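PDB 3GDE: DNA ligase from Archaeoglobus fulgidus, which probably seals nicks in double-stranded DNA during replication, recombination and repair, joining 3'-hydroxyl to 5'-phosphate ends at the cost of ATP. Local coordinates for residues 42-47 against 115-120; 67-72 against 145-150; 82-87 against 99-104; 122-127 against 159-164. One frame throughout, in Å; residues are numbered along the deposited sequence.

Interaction 1 (42-47 against 115-120)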
loop_
_atom_site.group_PDB
_atom_site.type_symbol
_atom_site.label_atom_id
_atom_site.label_comp_id
_atom_site.label_asym_id
_atom_site.label_seq_id
_atom_site.Cartn_x
_atom_site.Cartn_y
_atom_site.Cartn_z
ATOM N N LEU A 42 0.003 -22.005 -7.436
ATOM C CA LEU A 42 -0.458 -20.895 -8.286
ATOM C C LEU A 42 -0.636 -19.629 -7.444
ATOM O O LEU A 42 -0.063 -18.587 -7.745
ATOM C CB LEU A 42 -1.768 -21.240 -9.025
ATOM C CG LEU A 42 -2.403 -20.079 -9.836
ATOM C CD1 LEU A 42 -1.453 -19.525 -10.912
ATOM C CD2 LEU A 42 -3.754 -20.442 -10.457
ATOM N N TYR A 43 -1.418 -19.761 -6.376
ATOM C CA TYR A 43 -1.648 -18.705 -5.400
ATOM C C TYR A 43 -0.333 -18.115 -4.910
ATOM O O TYR A 43 -0.109 -16.905 -4.990
ATOM C CB TYR A 43 -2.455 -19.258 -4.221
ATOM C CG TYR A 43 -2.817 -18.224 -3.186
ATOM C CD1 TYR A 43 -4.040 -17.546 -3.247
ATOM C CD2 TYR A 43 -1.938 -17.918 -2.141
ATOM C CE1 TYR A 43 -4.378 -16.588 -2.292
ATOM C CE2 TYR A 43 -2.262 -16.966 -1.185
ATOM C CZ TYR A 43 -3.484 -16.299 -1.266
ATOM O OH TYR A 43 -3.804 -15.353 -0.316
ATOM N N ASP A 44 0.545 -18.972 -4.414
ATOM C CA ASP A 44 1.826 -18.510 -3.902
ATOM C C ASP A 44 2.674 -17.817 -4.970
ATOM O O ASP A 44 3.256 -16.771 -4.706
ATOM C CB ASP A 44 2.596 -19.663 -3.258
ATOM C CG ASP A 44 2.017 -20.075 -1.924
ATOM O OD1 ASP A 44 1.362 -19.242 -1.256
ATOM O OD2 ASP A 44 2.224 -21.245 -1.532
ATOM N N VAL A 45 2.721 -18.375 -6.175
ATOM C CA VAL A 45 3.532 -17.782 -7.250
ATOM C C VAL A 45 3.041 -16.366 -7.609
ATOM O O VAL A 45 3.848 -15.466 -7.837
ATOM C CB VAL A 45 3.603 -18.722 -8.505
ATOM C CG1 VAL A 45 4.102 -17.984 -9.748
ATOM C CG2 VAL A 45 4.500 -19.894 -8.221
ATOM N N VAL A 46 1.721 -16.179 -7.643
ATOM C CA VAL A 46 1.148 -14.890 -8.004
ATOM C C VAL A 46 1.504 -13.829 -6.947
ATOM O O VAL A 46 1.955 -12.729 -7.286
ATOM C CB VAL A 46 -0.385 -14.974 -8.266
ATOM C CG1 VAL A 46 -0.995 -13.586 -8.371
ATOM C CG2 VAL A 46 -0.655 -15.755 -9.548
ATOM N N LEU A 47 1.317 -14.180 -5.676
ATOM C CA LEU A 47 1.777 -13.336 -4.580
ATOM C C LEU A 47 3.282 -13.099 -4.651
ATOM O O LEU A 47 3.714 -11.953 -4.786
ATOM C CB LEU A 47 1.365 -13.913 -3.222
ATOM C CG LEU A 47 0.053 -13.355 -2.663
ATOM C CD1 LEU A 47 -1.145 -13.793 -3.485
ATOM C CD2 LEU A 47 -0.138 -13.717 -1.180
ATOM N N LEU A 115 14.082 -26.184 -2.196
ATOM C CA LEU A 115 12.896 -26.428 -1.383
ATOM C C LEU A 115 11.649 -26.068 -2.129
ATOM O O LEU A 115 11.688 -25.305 -3.077
ATOM C CB LEU A 115 12.917 -25.748 -0.005
ATOM C CG LEU A 115 13.412 -24.341 0.313
ATOM C CD1 LEU A 115 14.874 -24.427 0.645
ATOM C CD2 LEU A 115 13.133 -23.291 -0.756
ATOM N N THR A 116 10.551 -26.665 -1.692
ATOM C CA THR A 116 9.266 -26.482 -2.324
ATOM C C THR A 116 8.692 -25.135 -1.935
ATOM O O THR A 116 8.980 -24.604 -0.854
ATOM C CB THR A 116 8.274 -27.606 -1.924
ATOM O OG1 THR A 116 8.003 -27.536 -0.520
ATOM C CG2 THR A 116 8.846 -28.984 -2.269
ATOM N N VAL A 117 7.883 -24.589 -2.830
ATOM C CA VAL A 117 7.104 -23.407 -2.538
ATOM C C VAL A 117 6.243 -23.682 -1.297
ATOM O O VAL A 117 6.024 -22.797 -0.470
ATOM C CB VAL A 117 6.232 -23.034 -3.756
ATOM C CG1 VAL A 117 5.367 -21.810 -3.469
ATOM C CG2 VAL A 117 7.125 -22.809 -4.986
ATOM N N ARG A 118 5.782 -24.923 -1.160
ATOM C CA ARG A 118 4.952 -25.309 -0.028
ATOM C C ARG A 118 5.710 -25.153 1.298
ATOM O O ARG A 118 5.186 -24.560 2.240
ATOM C CB ARG A 118 4.415 -26.736 -0.218
ATOM C CG ARG A 118 3.073 -27.005 0.493
ATOM C CD ARG A 118 1.820 -26.609 -0.344
ATOM N NE ARG A 118 2.130 -25.742 -1.486
ATOM C CZ ARG A 118 2.036 -24.411 -1.497
ATOM N NH1 ARG A 118 1.620 -23.743 -0.419
ATOM N NH2 ARG A 118 2.368 -23.748 -2.597
ATOM N N LYS A 119 6.942 -25.659 1.353
ATOM C CA LYS A 119 7.808 -25.465 2.516
ATOM C C LYS A 119 8.114 -23.990 2.814
ATOM O O LYS A 119 8.119 -23.587 3.982
ATOM C CB LYS A 119 9.118 -26.244 2.390
ATOM C CG LYS A 119 9.787 -26.496 3.746
ATOM C CD LYS A 119 11.295 -26.370 3.682
ATOM C CE LYS A 119 11.958 -27.485 4.492
ATOM N NZ LYS A 119 12.201 -28.702 3.621
ATOM N N VAL A 120 8.370 -23.200 1.772
ATOM C CA VAL A 120 8.573 -21.751 1.929
ATOM C C VAL A 120 7.349 -21.097 2.583
ATOM O O VAL A 120 7.469 -20.358 3.550
ATOM C CB VAL A 120 8.896 -21.050 0.578
ATOM C CG1 VAL A 120 8.876 -19.540 0.735
ATOM C CG2 VAL A 120 10.252 -21.497 0.062
#
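Two bends in the side chain of Arg118, one at chi2 (86°) and one at chi3, where NE nearly eclipses CB, curl its guanidinium toward Asp44 although its CB points away from helix 39-49. Asp44 faces the other helix from the start: CG stands beside the backbone N (chi1 -73°), with the carboxylate held out in front. The guanidinium meets it end-on, and both terminal nitrogens donate to a single oxygen. Arg118 NH2 lies 2.7 Å from Asp44 OD2, on its anti side and tilted from the carboxylate plane. Arg118 NH1 reaches Asp44 OD2 at 2.8 Å, nearly along the C-O bond. Each bond of this salt bridge is bent, as two N-H groups converging on one atom must be, and the two flat groups are nearly coplanar, 16° apart. Alongside, the methyl Val117 CG1 packs at 3.5 Å on Asp44 CB. Thr116 is the N-cap of helix 117-129, its OG1 accepting from Lys119 N at 2.9 Å. Arg118 NH2 also pairs with Asp41, while Asp44 OD1 turns to Arg121, so acids and arginines alternate in a largely buried chain of charges. A leucine in place of Arg118 would probably leave Asp44 OD2 without the two Arg118 donors and Asp41 without this partner. Around this polar patch lie the helices of the N-terminal DNA-binding domain: Leu42, Tyr43 and Val46 rest on helix 200-216, Val117 and Val120 press on Phe48, and Leu115 and Lys119 reach helix 135-149.

Interaction 2 (67-72 against 145-150)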
loop_
_atom_site.group_PDB
_atom_site.type_symbol
_atom_site.label_atom_id
_atom_site.label_comp_id
_atom_site.label_asym_id
_atom_site.label_seq_id
_atom_site.Cartn_x
_atom_site.Cartn_y
_atom_site.Cartn_z
ATOM N N GLY A 67 18.107 -7.057 9.526
ATOM C CA GLY A 67 18.989 -7.511 10.600
ATOM C C GLY A 67 18.858 -8.999 10.901
ATOM O O GLY A 67 19.859 -9.669 11.156
ATOM N N LEU A 68 17.626 -9.514 10.876
ATOM C CA LEU A 68 17.378 -10.954 11.006
ATOM C C LEU A 68 17.964 -11.741 9.849
ATOM O O LEU A 68 18.488 -12.839 10.050
ATOM C CB LEU A 68 15.877 -11.254 11.131
ATOM C CG LEU A 68 15.259 -11.179 12.522
ATOM C CD1 LEU A 68 15.420 -9.793 13.121
ATOM C CD2 LEU A 68 13.800 -11.572 12.467
ATOM N N LEU A 69 17.881 -11.183 8.644
ATOM C CA LEU A 69 18.490 -11.792 7.458
ATOM C C LEU A 69 20.012 -11.899 7.573
ATOM O O LEU A 69 20.594 -12.936 7.229
ATOM C CB LEU A 69 18.100 -11.027 6.184
ATOM C CG LEU A 69 16.961 -11.544 5.305
ATOM C CD1 LEU A 69 15.868 -12.225 6.121
ATOM C CD2 LEU A 69 16.373 -10.430 4.464
ATOM N N TYR A 70 20.646 -10.826 8.052
ATOM C CA TYR A 70 22.087 -10.817 8.290
ATOM C C TYR A 70 22.552 -11.944 9.220
ATOM O O TYR A 70 23.481 -12.677 8.888
ATOM C CB TYR A 70 22.545 -9.460 8.833
ATOM C CG TYR A 70 22.742 -8.400 7.770
ATOM C CD1 TYR A 70 22.049 -7.189 7.829
ATOM C CD2 TYR A 70 23.613 -8.610 6.705
ATOM C CE1 TYR A 70 22.220 -6.213 6.853
ATOM C CE2 TYR A 70 23.791 -7.648 5.728
ATOM C CZ TYR A 70 23.097 -6.450 5.812
ATOM O OH TYR A 70 23.287 -5.500 4.845
ATOM N N GLU A 71 21.903 -12.075 10.368
ATOM C CA GLU A 71 22.228 -13.122 11.334
ATOM C C GLU A 71 22.071 -14.535 10.756
ATOM O O GLU A 71 22.919 -15.399 11.008
ATOM C CB GLU A 71 21.376 -12.985 12.595
ATOM C CG GLU A 71 21.351 -11.586 13.215
ATOM C CD GLU A 71 22.515 -11.325 14.158
ATOM O OE1 GLU A 71 23.659 -11.142 13.682
ATOM O OE2 GLU A 71 22.279 -11.277 15.384
ATOM N N ALA A 72 21.002 -14.767 9.989
ATOM C CA ALA A 72 20.776 -16.066 9.349
ATOM C C ALA A 72 21.861 -16.363 8.323
ATOM O O ALA A 72 22.374 -17.477 8.257
ATOM C CB ALA A 72 19.392 -16.133 8.708
ATOM N N GLY A 145 17.504 -22.316 8.721
ATOM C CA GLY A 145 17.163 -23.629 8.221
ATOM C C GLY A 145 16.803 -23.596 6.752
ATOM O O GLY A 145 17.111 -24.537 6.013
ATOM N N LEU A 146 16.157 -22.510 6.329
ATOM C CA LEU A 146 15.722 -22.347 4.951
ATOM C C LEU A 146 16.921 -22.066 4.027
ATOM O O LEU A 146 17.042 -22.659 2.947
ATOM C CB LEU A 146 14.694 -21.216 4.876
ATOM C CG LEU A 146 13.444 -21.346 4.007
ATOM C CD1 LEU A 146 12.643 -22.628 4.320
ATOM C CD2 LEU A 146 12.573 -20.104 4.187
ATOM N N TYR A 147 17.812 -21.178 4.466
ATOM C CA TYR A 147 19.032 -20.870 3.711
ATOM C C TYR A 147 19.981 -22.063 3.607
ATOM O O TYR A 147 20.717 -22.180 2.632
ATOM C CB TYR A 147 19.786 -19.689 4.338
ATOM C CG TYR A 147 19.251 -18.322 4.003
ATOM C CD1 TYR A 147 18.914 -17.425 5.013
ATOM C CD2 TYR A 147 19.098 -17.908 2.672
ATOM C CE1 TYR A 147 18.427 -16.134 4.714
ATOM C CE2 TYR A 147 18.609 -16.634 2.358
ATOM C CZ TYR A 147 18.282 -15.756 3.385
ATOM O OH TYR A 147 17.809 -14.493 3.094
ATOM N N GLY A 148 19.979 -22.929 4.621
ATOM C CA GLY A 148 20.754 -24.171 4.589
ATOM C C GLY A 148 20.284 -25.184 3.551
ATOM O O GLY A 148 21.060 -26.026 3.117
ATOM N N LEU A 149 19.021 -25.100 3.149
ATOM C CA LEU A 149 18.430 -26.039 2.179
ATOM C C LEU A 149 18.277 -25.470 0.762
ATOM O O LEU A 149 18.010 -26.218 -0.187
ATOM C CB LEU A 149 17.062 -26.507 2.677
ATOM C CG LEU A 149 16.828 -27.737 3.559
ATOM C CD1 LEU A 149 18.076 -28.400 4.097
ATOM C CD2 LEU A 149 15.888 -27.349 4.687
ATOM N N ALA A 150 18.452 -24.161 0.619
ATOM C CA ALA A 150 18.174 -23.455 -0.623
ATOM C C ALA A 150 19.341 -23.458 -1.617
ATOM O O ALA A 150 20.503 -23.471 -1.223
ATOM C CB ALA A 150 17.761 -22.027 -0.319
#
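Tyr147 reaches across to helix 66-77 and touches two residues one turn apart, Leu69 and Ala72. The methyl of Ala72 sits at the edge of the ring, near its plane, with Ala72 CB 3.9 Å from Tyr147 CD1 and 4.1 Å from Tyr147 CE1. Farther along, the Tyr147 and Leu69 side chains cross at about a right angle, and Tyr147 OH comes to 3.8 Å from Leu69 CG. These are apolar and van der Waals contacts; no hydrogen bond joins the two segments. The small Ala72 lets the backbones draw close, its CA being 7.6 Å from that of Tyr147. On the tyrosine side, CG lies beside the backbone N (chi1 -80°), which sends the ring toward helix 66-77. A partner beyond the two segments meets its far end: the buried Tyr147 OH pairs with Thr159 OG1 on helix 152-162 in a hydrogen bond, which satisfies the hydroxyl and probably steadies the end of the ring. Leu69 is packed in turn by Val64 and Leu163, and Ala72 also touches Thr144, one turn before Tyr147 on helix 135-149. Earlier on helix 66-77, Leu68 leans on Met136, Lys139 and Ile140, so that about one turn of helix 66-77 lies along three turns of helix 135-149. On another side of helix 135-149, Leu146 touches Lys119 and Thr123 of helix 117-129. The contact is buried helix-helix packing inside the all-helical DNA-binding domain found at the N terminus of this type of ATP-dependent ligase.

Interaction 3 (82-87 against 99-104)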
loop_
_atom_site.group_PDB
_atom_site.type_symbol
_atom_site.label_atom_id
_atom_site.label_comp_id
_atom_site.label_asym_id
_atom_site.label_seq_id
_atom_site.Cartn_x
_atom_site.Cartn_y
_atom_site.Cartn_z
ATOM N N SER A 82 29.694 -7.996 9.497
ATOM C CA SER A 82 30.396 -6.825 8.941
ATOM C C SER A 82 30.827 -7.039 7.489
ATOM O O SER A 82 30.718 -6.132 6.669
ATOM C CB SER A 82 31.601 -6.431 9.813
ATOM O OG SER A 82 32.587 -7.455 9.826
ATOM N N GLU A 83 31.289 -8.246 7.173
ATOM C CA GLU A 83 31.620 -8.599 5.786
ATOM C C GLU A 83 30.383 -8.717 4.874
ATOM O O GLU A 83 30.418 -8.276 3.727
ATOM C CB GLU A 83 32.461 -9.878 5.727
ATOM C CG GLU A 83 33.072 -10.155 4.347
ATOM C CD GLU A 83 34.087 -11.298 4.341
ATOM O OE1 GLU A 83 34.608 -11.677 5.419
ATOM O OE2 GLU A 83 34.361 -11.824 3.239
ATOM N N ILE A 84 29.303 -9.312 5.379
ATOM C CA ILE A 84 28.057 -9.440 4.611
ATOM C C ILE A 84 27.465 -8.052 4.303
ATOM O O ILE A 84 26.895 -7.841 3.233
ATOM C CB ILE A 84 26.996 -10.324 5.337
ATOM C CG1 ILE A 84 27.600 -11.683 5.732
ATOM C CG2 ILE A 84 25.758 -10.506 4.452
ATOM C CD1 ILE A 84 26.662 -12.643 6.471
ATOM N N GLU A 85 27.611 -7.124 5.249
ATOM C CA GLU A 85 27.177 -5.741 5.067
ATOM C C GLU A 85 27.995 -5.019 3.997
ATOM O O GLU A 85 27.430 -4.329 3.148
ATOM C CB GLU A 85 27.170 -4.988 6.403
ATOM C CG GLU A 85 26.058 -5.482 7.330
ATOM C CD GLU A 85 26.202 -5.047 8.773
ATOM O OE1 GLU A 85 27.281 -4.544 9.157
ATOM O OE2 GLU A 85 25.223 -5.214 9.535
ATOM N N SER A 86 29.311 -5.214 3.987
ATOM C CA SER A 86 30.119 -4.618 2.926
ATOM C C SER A 86 29.773 -5.225 1.565
ATOM O O SER A 86 29.833 -4.538 0.546
ATOM C CB SER A 86 31.621 -4.734 3.218
ATOM O OG SER A 86 32.158 -5.931 2.693
ATOM N N MET A 87 29.404 -6.508 1.561
ATOM C CA MET A 87 28.952 -7.188 0.348
ATOM C C MET A 87 27.659 -6.582 -0.223
ATOM O O MET A 87 27.521 -6.486 -1.439
ATOM C CB MET A 87 28.771 -8.689 0.592
ATOM C CG MET A 87 30.063 -9.478 0.825
ATOM S SD MET A 87 29.740 -11.224 1.210
ATOM C CE MET A 87 29.449 -11.877 -0.446
ATOM N N GLU A 99 22.814 -15.227 -2.622
ATOM C CA GLU A 99 23.204 -16.113 -3.712
ATOM C C GLU A 99 24.702 -16.459 -3.690
ATOM O O GLU A 99 25.086 -17.613 -3.861
ATOM C CB GLU A 99 22.828 -15.499 -5.057
ATOM C CG GLU A 99 23.121 -16.397 -6.261
ATOM C CD GLU A 99 23.070 -15.655 -7.592
ATOM O OE1 GLU A 99 22.860 -14.419 -7.608
ATOM O OE2 GLU A 99 23.249 -16.311 -8.633
ATOM N N GLN A 100 25.527 -15.444 -3.459
ATOM C CA GLN A 100 26.969 -15.596 -3.421
ATOM C C GLN A 100 27.434 -16.395 -2.211
ATOM O O GLN A 100 28.289 -17.269 -2.338
ATOM C CB GLN A 100 27.651 -14.219 -3.466
ATOM C CG GLN A 100 28.931 -14.204 -4.282
ATOM C CD GLN A 100 28.791 -14.945 -5.611
ATOM O OE1 GLN A 100 27.894 -14.662 -6.417
ATOM N NE2 GLN A 100 29.679 -15.905 -5.838
ATOM N N LEU A 101 26.867 -16.110 -1.044
ATOM C CA LEU A 101 27.217 -16.862 0.166
ATOM C C LEU A 101 26.851 -18.351 0.083
ATOM O O LEU A 101 27.618 -19.199 0.509
ATOM C CB LEU A 101 26.591 -16.231 1.415
ATOM C CG LEU A 101 27.051 -14.815 1.789
ATOM C CD1 LEU A 101 26.315 -14.338 3.024
ATOM C CD2 LEU A 101 28.587 -14.753 1.994
ATOM N N ILE A 102 25.678 -18.663 -0.461
ATOM C CA ILE A 102 25.253 -20.052 -0.599
ATOM C C ILE A 102 26.047 -20.785 -1.696
ATOM O O ILE A 102 26.375 -21.960 -1.545
ATOM C CB ILE A 102 23.710 -20.180 -0.777
ATOM C CG1 ILE A 102 23.008 -20.218 0.588
ATOM C CG2 ILE A 102 23.344 -21.467 -1.514
ATOM C CD1 ILE A 102 22.951 -18.924 1.345
ATOM N N LYS A 103 26.381 -20.073 -2.769
ATOM C CA LYS A 103 27.226 -20.615 -3.828
ATOM C C LYS A 103 28.568 -21.075 -3.262
ATOM O O LYS A 103 29.026 -22.174 -3.560
ATOM C CB LYS A 103 27.435 -19.587 -4.940
ATOM C CG LYS A 103 28.149 -20.140 -6.165
ATOM C CD LYS A 103 28.442 -19.042 -7.167
ATOM C CE LYS A 103 29.532 -19.458 -8.157
ATOM N NZ LYS A 103 29.975 -18.324 -9.025
ATOM N N LYS A 104 29.175 -20.225 -2.437
ATOM C CA LYS A 104 30.425 -20.527 -1.741
ATOM C C LYS A 104 30.267 -21.679 -0.737
ATOM O O LYS A 104 31.150 -22.529 -0.626
ATOM C CB LYS A 104 30.945 -19.250 -1.064
ATOM C CG LYS A 104 31.739 -19.431 0.231
ATOM C CD LYS A 104 31.346 -18.358 1.267
ATOM C CE LYS A 104 30.215 -18.831 2.198
ATOM N NZ LYS A 104 30.682 -19.836 3.226
#
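Ile84 is the first residue of 82-87 to meet the other helix, through contact with Leu101. Its CG1 is beside the backbone N (chi1 -53°) and the chain is then extended, which carries the end of the side chain toward Leu101 and puts Ile84 CD1 3.9 Å from Leu101 CD1. Tyr70, Leu73 and Val79 press on Ile84 from helix 66-77 and the loop after it. Consecutive helices 81-91 and 94-108 run roughly antiparallel but splayed within the all-helical DNA-binding domain, the axes of the two short segments approaching to 12.0 Å at 126°. At Ser86 the hydroxyl donates back to Glu83 O at 3.1 Å, a carbonyl that also takes the helical bond from Met87 N. Met87 itself points at the partner helix. With CG beside the backbone N and chi2 extended (176°), Met87 SD comes to 3.8 Å from Leu101 CD2, the other methyl of the leucine that meets Ile84. The bend at chi3 then swings the terminal methyl toward Leu101 CD2 and Gln100, Met87 CE ending 4.2 Å from Gln100 CB. Shortening Leu101 to alanine is likely to open a gap between the helices and leave the Met87 thioether freer to turn.

Interaction 4 (122-127 against 159-164)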
loop_
_atom_site.group_PDB
_atom_site.type_symbol
_atom_site.label_atom_id
_atom_site.label_comp_id
_atom_site.label_asym_id
_atom_site.label_seq_id
_atom_site.Cartn_x
_atom_site.Cartn_y
_atom_site.Cartn_z
ATOM N N GLU A 122 4.991 -22.595 4.389
ATOM C CA GLU A 122 4.808 -23.120 5.757
ATOM C C GLU A 122 5.754 -22.449 6.746
ATOM O O GLU A 122 5.332 -22.044 7.822
ATOM C CB GLU A 122 5.017 -24.642 5.821
ATOM C CG GLU A 122 4.244 -25.458 4.784
ATOM C CD GLU A 122 2.799 -25.786 5.175
ATOM O OE1 GLU A 122 2.207 -26.644 4.474
ATOM O OE2 GLU A 122 2.256 -25.207 6.159
ATOM N N THR A 123 7.025 -22.339 6.365
ATOM C CA THR A 123 8.044 -21.664 7.169
ATOM C C THR A 123 7.690 -20.189 7.411
ATOM O O THR A 123 7.814 -19.695 8.540
ATOM C CB THR A 123 9.422 -21.772 6.490
ATOM O OG1 THR A 123 9.649 -23.140 6.126
ATOM C CG2 THR A 123 10.536 -21.286 7.425
ATOM N N PHE A 124 7.244 -19.506 6.349
ATOM C CA PHE A 124 6.730 -18.119 6.444
ATOM C C PHE A 124 5.545 -17.975 7.397
ATOM O O PHE A 124 5.523 -17.052 8.220
ATOM C CB PHE A 124 6.359 -17.562 5.065
ATOM C CG PHE A 124 7.545 -17.123 4.236
ATOM C CD1 PHE A 124 7.368 -16.685 2.931
ATOM C CD2 PHE A 124 8.839 -17.166 4.750
ATOM C CE1 PHE A 124 8.455 -16.263 2.155
ATOM C CE2 PHE A 124 9.930 -16.763 3.976
ATOM C CZ PHE A 124 9.731 -16.306 2.679
ATOM N N ASP A 125 4.561 -18.875 7.285
ATOM C CA ASP A 125 3.391 -18.849 8.168
ATOM C C ASP A 125 3.770 -19.047 9.639
ATOM O O ASP A 125 3.210 -18.382 10.514
ATOM C CB ASP A 125 2.320 -19.855 7.721
ATOM C CG ASP A 125 1.589 -19.420 6.436
ATOM O OD1 ASP A 125 1.847 -18.316 5.906
ATOM O OD2 ASP A 125 0.735 -20.190 5.958
ATOM N N GLU A 126 4.735 -19.933 9.913
ATOM C CA GLU A 126 5.257 -20.068 11.269
ATOM C C GLU A 126 5.968 -18.797 11.752
ATOM O O GLU A 126 5.701 -18.331 12.850
ATOM C CB GLU A 126 6.195 -21.261 11.430
ATOM C CG GLU A 126 6.727 -21.279 12.866
ATOM C CD GLU A 126 7.563 -22.475 13.242
ATOM O OE1 GLU A 126 7.969 -22.501 14.420
ATOM O OE2 GLU A 126 7.823 -23.360 12.394
ATOM N N ILE A 127 6.875 -18.260 10.935
ATOM C CA ILE A 127 7.574 -17.019 11.249
ATOM C C ILE A 127 6.610 -15.882 11.601
ATOM O O ILE A 127 6.793 -15.222 12.620
ATOM C CB ILE A 127 8.559 -16.597 10.111
ATOM C CG1 ILE A 127 9.789 -17.514 10.105
ATOM C CG2 ILE A 127 8.994 -15.158 10.287
ATOM C CD1 ILE A 127 10.639 -17.470 8.811
ATOM N N THR A 159 15.312 -13.949 -0.293
ATOM C CA THR A 159 15.779 -12.733 0.350
ATOM C C THR A 159 15.015 -11.527 -0.203
ATOM O O THR A 159 14.512 -10.703 0.563
ATOM C CB THR A 159 17.309 -12.577 0.147
ATOM O OG1 THR A 159 17.980 -13.697 0.748
ATOM C CG2 THR A 159 17.839 -11.274 0.763
ATOM N N ARG A 160 14.903 -11.450 -1.528
ATOM C CA ARG A 160 14.213 -10.341 -2.186
ATOM C C ARG A 160 12.723 -10.323 -1.854
ATOM O O ARG A 160 12.121 -9.254 -1.739
ATOM C CB ARG A 160 14.433 -10.386 -3.695
ATOM C CG ARG A 160 15.850 -10.002 -4.096
ATOM C CD ARG A 160 15.946 -9.695 -5.566
ATOM N NE ARG A 160 17.326 -9.583 -6.028
ATOM C CZ ARG A 160 17.662 -9.531 -7.315
ATOM N NH1 ARG A 160 16.721 -9.589 -8.245
ATOM N NH2 ARG A 160 18.932 -9.440 -7.679
ATOM N N LEU A 161 12.154 -11.513 -1.680
ATOM C CA LEU A 161 10.750 -11.682 -1.316
ATOM C C LEU A 161 10.483 -11.135 0.086
ATOM O O LEU A 161 9.572 -10.327 0.265
ATOM C CB LEU A 161 10.339 -13.161 -1.443
ATOM C CG LEU A 161 8.926 -13.646 -1.104
ATOM C CD1 LEU A 161 7.839 -12.802 -1.775
ATOM C CD2 LEU A 161 8.773 -15.125 -1.491
ATOM N N ILE A 162 11.287 -11.559 1.064
ATOM C CA ILE A 162 11.224 -11.034 2.435
ATOM C C ILE A 162 11.394 -9.500 2.491
ATOM O O ILE A 162 10.748 -8.824 3.290
ATOM C CB ILE A 162 12.280 -11.715 3.348
ATOM C CG1 ILE A 162 11.954 -13.205 3.534
ATOM C CG2 ILE A 162 12.390 -10.990 4.721
ATOM C CD1 ILE A 162 13.109 -14.024 4.039
ATOM N N LEU A 163 12.262 -8.969 1.636
ATOM C CA LEU A 163 12.496 -7.528 1.530
ATOM C C LEU A 163 11.475 -6.823 0.626
ATOM O O LEU A 163 11.541 -5.610 0.449
ATOM C CB LEU A 163 13.927 -7.260 1.036
ATOM C CG LEU A 163 15.020 -7.680 2.032
ATOM C CD1 LEU A 163 16.411 -7.540 1.446
ATOM C CD2 LEU A 163 14.903 -6.919 3.346
ATOM N N ASN A 164 10.547 -7.598 0.056
ATOM C CA ASN A 164 9.451 -7.091 -0.773
ATOM C C ASN A 164 9.823 -6.344 -2.074
ATOM O O ASN A 164 8.968 -5.663 -2.648
ATOM C CB ASN A 164 8.450 -6.264 0.061
ATOM C CG ASN A 164 7.893 -7.031 1.283
ATOM O OD1 ASN A 164 7.740 -6.445 2.364
ATOM N ND2 ASN A 164 7.593 -8.333 1.116
#
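Helix 117-129 passes helix 152-162 close to the end of the latter, with the CA atoms of Phe124 and Ile162 9.3 Å apart. Just beyond this point the chain leaves the helix in a Schellman motif: Asn164 takes a positive phi (62°), and Asn164 N bonds back to Leu161 O at 2.9 Å. Leu163 N still keeps its helical bond to Thr159 O. Phe124 makes the contact from its side. Its CG lies beside the backbone N (chi1 -77°), which directs the ring to the other helix, and chi2 (176°) sets its rotation, with CA almost in the ring plane and CE1 presenting an edge to Leu161. The far rim enters between two side chains. One methyl of Leu161 meets it at the edge, in the plane of the ring, with Leu161 CD2 3.8 Å from Phe124 CE1. Ile162 comes in obliquely at the far end, Ile162 CG1 lying 3.9 Å from Phe124 CZ and 4.1 Å from Phe124 CE2. This is aromatic-aliphatic packing in the core of the helical DNA-binding domain, and no hydrogen bond crosses it. With CG1 beside the backbone N and the chain extended, the end of Ile162 comes nearer the ring than the direction of its CB suggests. Val53 touches the ring from a loop, while Val64 touches both Ile162 and Ile127. Helix 135-149 adds Leu143 against Ile162 and Leu142 against Ile127. Away from the phenylalanine, Arg160 forms salt bridges with Glu17 and Asp93 and a hydrogen bond to Met166 O.

In the fold
All four contacts lie in the N-terminal helical DNA-binding domain, away from the adenylation site. Interactions 1 and 4, with centres about 11 Å apart, share helix 117-129. The centre of interaction 2 lies about 11 Å from that of interaction 4, 12 Å from that of interaction 3 and 18 Å from that of interaction 1. It touches all three: Leu69 packs on Ile162 and Leu163, Tyr70 on Ile84 and Glu85, and Leu149 and Ala150 on Leu115. Along the chain, interaction 3 is nested within the loops closed by interactions 1 and 2, interaction 2 alternates with 1 and 4, and interaction 4 opens after 1 closes. The alternation is consistent with sequence-distant helices packing into one helical domain.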